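Local coordinates for putative sugar binding protein (Salmonella enterica subsp. enterica serovar Typhimurium, PDB 3KNZ), which probably binds carbohydrate derivatives through its SIS (sugar isomerase) fold and may be related in activity to the glutamine-fructose-6-phosphate transaminases, at residues A[82-85]-A[86-89]; A[186-189]-A[190-194]. All blocks are in the same frame, centred on the assembly; numbering follows the deposited sequence.

Interaction 1. Residues A[82-85]-A[86-89]; sequences VCWP and FMLD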
# COMPACT_ATOMS: atom_id res chain seq x y z
N VAL A 82 -8.81 -1.43 -3.39
CA VAL A 82 -7.97 -2.57 -2.99
C VAL A 82 -7.19 -2.18 -1.74
O VAL A 82 -6.39 -1.25 -1.77
CB VAL A 82 -6.96 -2.98 -4.06
CG1 VAL A 82 -6.14 -4.14 -3.53
CG2 VAL A 82 -7.66 -3.36 -5.36
N CYS A 83 -7.42 -2.88 -0.64
CA CYS A 83 -6.76 -2.55 0.61
C CYS A 83 -6.61 -3.73 1.54
O CYS A 83 -7.31 -4.74 1.40
CB CYS A 83 -7.58 -1.51 1.35
SG CYS A 83 -9.09 -2.22 1.94
N TRP A 84 -5.72 -3.59 2.52
CA TRP A 84 -5.51 -4.61 3.53
C TRP A 84 -6.67 -4.56 4.51
O TRP A 84 -7.23 -3.49 4.77
CB TRP A 84 -4.19 -4.40 4.25
CG TRP A 84 -3.04 -4.32 3.33
CD1 TRP A 84 -2.53 -5.32 2.56
CD2 TRP A 84 -2.22 -3.17 3.09
NE1 TRP A 84 -1.46 -4.87 1.84
CE2 TRP A 84 -1.24 -3.56 2.14
CE3 TRP A 84 -2.22 -1.86 3.56
CZ2 TRP A 84 -0.28 -2.67 1.67
CZ3 TRP A 84 -1.26 -0.98 3.09
CH2 TRP A 84 -0.30 -1.39 2.15
N PRO A 85 -7.04 -5.72 5.07
CA PRO A 85 -8.18 -5.81 5.98
C PRO A 85 -8.21 -4.79 7.12
O PRO A 85 -9.28 -4.27 7.44
CB PRO A 85 -8.08 -7.23 6.53
CG PRO A 85 -7.31 -7.99 5.50
CD PRO A 85 -6.36 -7.02 4.89
N PHE A 86 -7.06 -4.49 7.73
CA PHE A 86 -7.04 -3.57 8.88
C PHE A 86 -7.46 -2.16 8.49
O PHE A 86 -7.90 -1.39 9.34
CB PHE A 86 -5.68 -3.58 9.60
CG PHE A 86 -4.55 -2.98 8.79
CD1 PHE A 86 -4.27 -1.63 8.86
CD2 PHE A 86 -3.76 -3.78 7.98
CE1 PHE A 86 -3.23 -1.08 8.11
CE2 PHE A 86 -2.72 -3.25 7.25
CZ PHE A 86 -2.45 -1.90 7.31
N MSE A 87 -7.32 -1.82 7.21
CA MSE A 87 -7.75 -0.52 6.71
C MSE A 87 -9.28 -0.41 6.71
O MSE A 87 -9.82 0.70 6.74
CB MSE A 87 -7.24 -0.29 5.28
CG MSE A 87 -5.74 -0.21 5.14
SE MSE A 87 -5.06 1.46 5.85
CE MSE A 87 -5.68 2.69 4.49
N LEU A 88 -9.97 -1.55 6.64
CA LEU A 88 -11.44 -1.56 6.67
C LEU A 88 -11.98 -1.56 8.10
O LEU A 88 -12.55 -2.54 8.56
CB LEU A 88 -12.00 -2.77 5.91
CG LEU A 88 -11.94 -2.67 4.40
CD1 LEU A 88 -12.47 -3.96 3.79
CD2 LEU A 88 -12.75 -1.46 3.94
N ASP A 89 -11.79 -0.44 8.79
CA ASP A 89 -12.28 -0.30 10.14
C ASP A 89 -13.75 0.09 10.13
O ASP A 89 -14.32 0.36 9.06
CB ASP A 89 -11.43 0.72 10.91
CG ASP A 89 -11.30 2.04 10.18
OD1 ASP A 89 -10.20 2.63 10.21
OD2 ASP A 89 -12.28 2.48 9.54

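Interaction 2. Residues A[186-189]-A[190-194]; sequences EQRR and SLLLR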
# COMPACT_ATOMS: atom_id res chain seq x y z
N GLU A 186 -20.85 -10.59 -28.71
CA GLU A 186 -19.60 -10.37 -29.43
C GLU A 186 -18.45 -9.94 -28.51
O GLU A 186 -17.33 -10.42 -28.67
CB GLU A 186 -19.76 -9.32 -30.51
CG GLU A 186 -20.63 -9.75 -31.64
CD GLU A 186 -20.39 -8.92 -32.87
OE1 GLU A 186 -21.33 -8.80 -33.67
OE2 GLU A 186 -19.26 -8.40 -33.02
N GLN A 187 -18.75 -9.03 -27.60
CA GLN A 187 -17.76 -8.55 -26.63
C GLN A 187 -17.34 -9.70 -25.73
O GLN A 187 -16.15 -9.91 -25.48
CB GLN A 187 -18.37 -7.43 -25.79
CG GLN A 187 -18.68 -6.18 -26.58
CD GLN A 187 -19.37 -5.12 -25.75
OE1 GLN A 187 -20.36 -5.39 -25.07
NE2 GLN A 187 -18.85 -3.90 -25.81
N ARG A 188 -18.32 -10.44 -25.24
CA ARG A 188 -18.07 -11.61 -24.42
C ARG A 188 -17.13 -12.55 -25.17
O ARG A 188 -16.05 -12.89 -24.70
CB ARG A 188 -19.40 -12.30 -24.12
CG ARG A 188 -19.33 -13.62 -23.35
CD ARG A 188 -19.27 -13.45 -21.87
NE ARG A 188 -19.12 -14.74 -21.20
CZ ARG A 188 -19.01 -14.90 -19.88
NH1 ARG A 188 -19.06 -13.85 -19.07
NH2 ARG A 188 -18.85 -16.11 -19.37
N ARG A 189 -17.54 -12.95 -26.37
CA ARG A 189 -16.77 -13.89 -27.17
C ARG A 189 -15.36 -13.38 -27.45
O ARG A 189 -14.41 -14.15 -27.46
CB ARG A 189 -17.48 -14.22 -28.48
CG ARG A 189 -16.87 -15.39 -29.24
CD ARG A 189 -17.63 -15.72 -30.53
NE ARG A 189 -17.65 -14.60 -31.46
CZ ARG A 189 -18.12 -14.64 -32.71
NH1 ARG A 189 -18.61 -15.77 -33.23
NH2 ARG A 189 -18.08 -13.54 -33.45
N SER A 190 -15.25 -12.07 -27.66
CA SER A 190 -13.97 -11.44 -27.97
C SER A 190 -13.03 -11.47 -26.76
O SER A 190 -11.84 -11.76 -26.90
CB SER A 190 -14.19 -10.00 -28.42
OG SER A 190 -12.96 -9.40 -28.79
N LEU A 191 -13.56 -11.16 -25.59
CA LEU A 191 -12.75 -11.19 -24.37
C LEU A 191 -12.27 -12.61 -24.07
O LEU A 191 -11.13 -12.81 -23.64
CB LEU A 191 -13.55 -10.60 -23.19
CG LEU A 191 -13.68 -9.07 -23.20
CD1 LEU A 191 -14.85 -8.55 -22.39
CD2 LEU A 191 -12.36 -8.43 -22.72
N LEU A 192 -13.11 -13.61 -24.34
CA LEU A 192 -12.73 -15.00 -24.10
C LEU A 192 -11.65 -15.42 -25.10
O LEU A 192 -10.69 -16.10 -24.71
CB LEU A 192 -13.95 -15.94 -24.12
CG LEU A 192 -14.96 -15.73 -22.97
CD1 LEU A 192 -16.11 -16.72 -23.07
CD2 LEU A 192 -14.30 -15.83 -21.59
N LEU A 193 -11.79 -15.03 -26.37
CA LEU A 193 -10.74 -15.28 -27.37
C LEU A 193 -9.40 -14.79 -26.85
O LEU A 193 -8.41 -15.53 -26.82
CB LEU A 193 -11.03 -14.54 -28.68
CG LEU A 193 -11.56 -15.30 -29.88
CD1 LEU A 193 -12.10 -14.36 -30.97
CD2 LEU A 193 -10.43 -16.15 -30.43
N ARG A 194 -9.38 -13.52 -26.46
CA ARG A 194 -8.16 -12.90 -25.97
C ARG A 194 -7.56 -13.66 -24.79
O ARG A 194 -6.37 -13.95 -24.79
CB ARG A 194 -8.41 -11.43 -25.62
CG ARG A 194 -8.65 -10.56 -26.85
CD ARG A 194 -8.33 -9.11 -26.54
NE ARG A 194 -9.42 -8.38 -25.90
CZ ARG A 194 -9.26 -7.41 -25.01
NH1 ARG A 194 -8.05 -7.10 -24.54
NH2 ARG A 194 -10.33 -6.80 -24.52

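Interaction 1. Residues A[82-85]-A[86-89]
Trp-84 and Pro-85 start a short 3-10 turn, as their carbonyls receive amides three residues on: Met-87 N lies 3.0 Å from Trp-84 O and Leu-88 N 2.9 Å from Pro-85 O. A weak bond from Asp-89 N to Met-87 O then makes Leu-88 the centre of an inverse gamma turn.

The rings of Trp-84 and Phe-86 lie side by side with their planes only 6° apart, yet they meet rim to rim without stacking. The closest approach is Trp-84 CB to Phe-86 CE2 at 3.5 Å, while Phe-86 CZ reaches Trp-84 CE3 at 3.8 Å. With CG held between its own N and carbonyl carbon (chi1 68°), the Phe-86 ring folds back beside the indole. Met-87, a selenomethionine, puts CG above one face of the Phe-86 ring, displaced toward its rim, and 4.2 Å from Trp-84 CE3. Further in, Cys-83 SG rests against Leu-88 CG at 3.8 Å, and Leu-88 itself packs on Ile-54 and Thr-56 of the neighbouring strand 52-56.

Phe-86 also meets the ring of Phe-235 of the second subunit, and Met-87 packs on Leu-66 of that subunit, so the turn forms part of the dimer interface. Asp-89 is the N-cap of helix 90-95, with OD2 bonded to Thr-92 OG1. The arrangement is a tight beta-to-alpha connection in an SIS domain, at the C-terminal end of strand 80-83, the outermost of the parallel sheet within this chain.

Interaction 2. Residues A[186-189]-A[190-194]
Leu-192 and Arg-188 make the only contact between side chains across these two segments within 4.5 Å, a loose van der Waals approach in which Leu-192 CD1 comes within 4.1 Å of Arg-188 NE. A bend at chi2 (85°) in the Arg-188 chain brings its NE up to the leucine methyl at an oblique angle.

The tight part is the backbone. Ser-190 N donates to Glu-186 O at 2.8 Å, Leu-191 N to Gln-187 O at 2.9 Å, Leu-192 N to Arg-188 O at 3.0 Å and Leu-193 N to Arg-189 O at 3.0 Å. Leu-191 packs on this backbone, its CB and CG both 3.5 Å from Gln-187 O. It is also buried against Leu-183 and Phe-324, and Arg-194 NH1 forms salt bridges with Asp-321 and Asp-323.

The loose side carries Glu-186, Arg-189 and Leu-193, all exposed to solvent within the assembly, and each touches a crystal neighbour. Gln-187 instead turns its OE1 back to Asp-184 N at the helix start. The arrangement is the unbroken i to i+4 bonding of the first turns of an alpha-helix, 185-215, lying at the surface with Leu-191 as its buried residue.

Overall arrangement
From the N terminus, the chain reaches interaction 1 at the end of strand 80-83, where residues 82-89 turn from the first parallel sheet toward helix 90-95. It then completes that sheet with strands 99-105, 126-131 and 144-145, passes helix 161-179 and enters interaction 2 at the start of helix 185-215. The contacts are in series, neither nesting nor crossing. Each joins consecutive segments, so neither closes a long loop; one closes a short turn, the other successive helical turns. The centres of interactions 1 and 2 are about 33 Å apart. Interaction 1 lies where the end of the first sheet meets the second subunit; in interaction 2 the start of helix 185-215 meets the loop before helix 326-339.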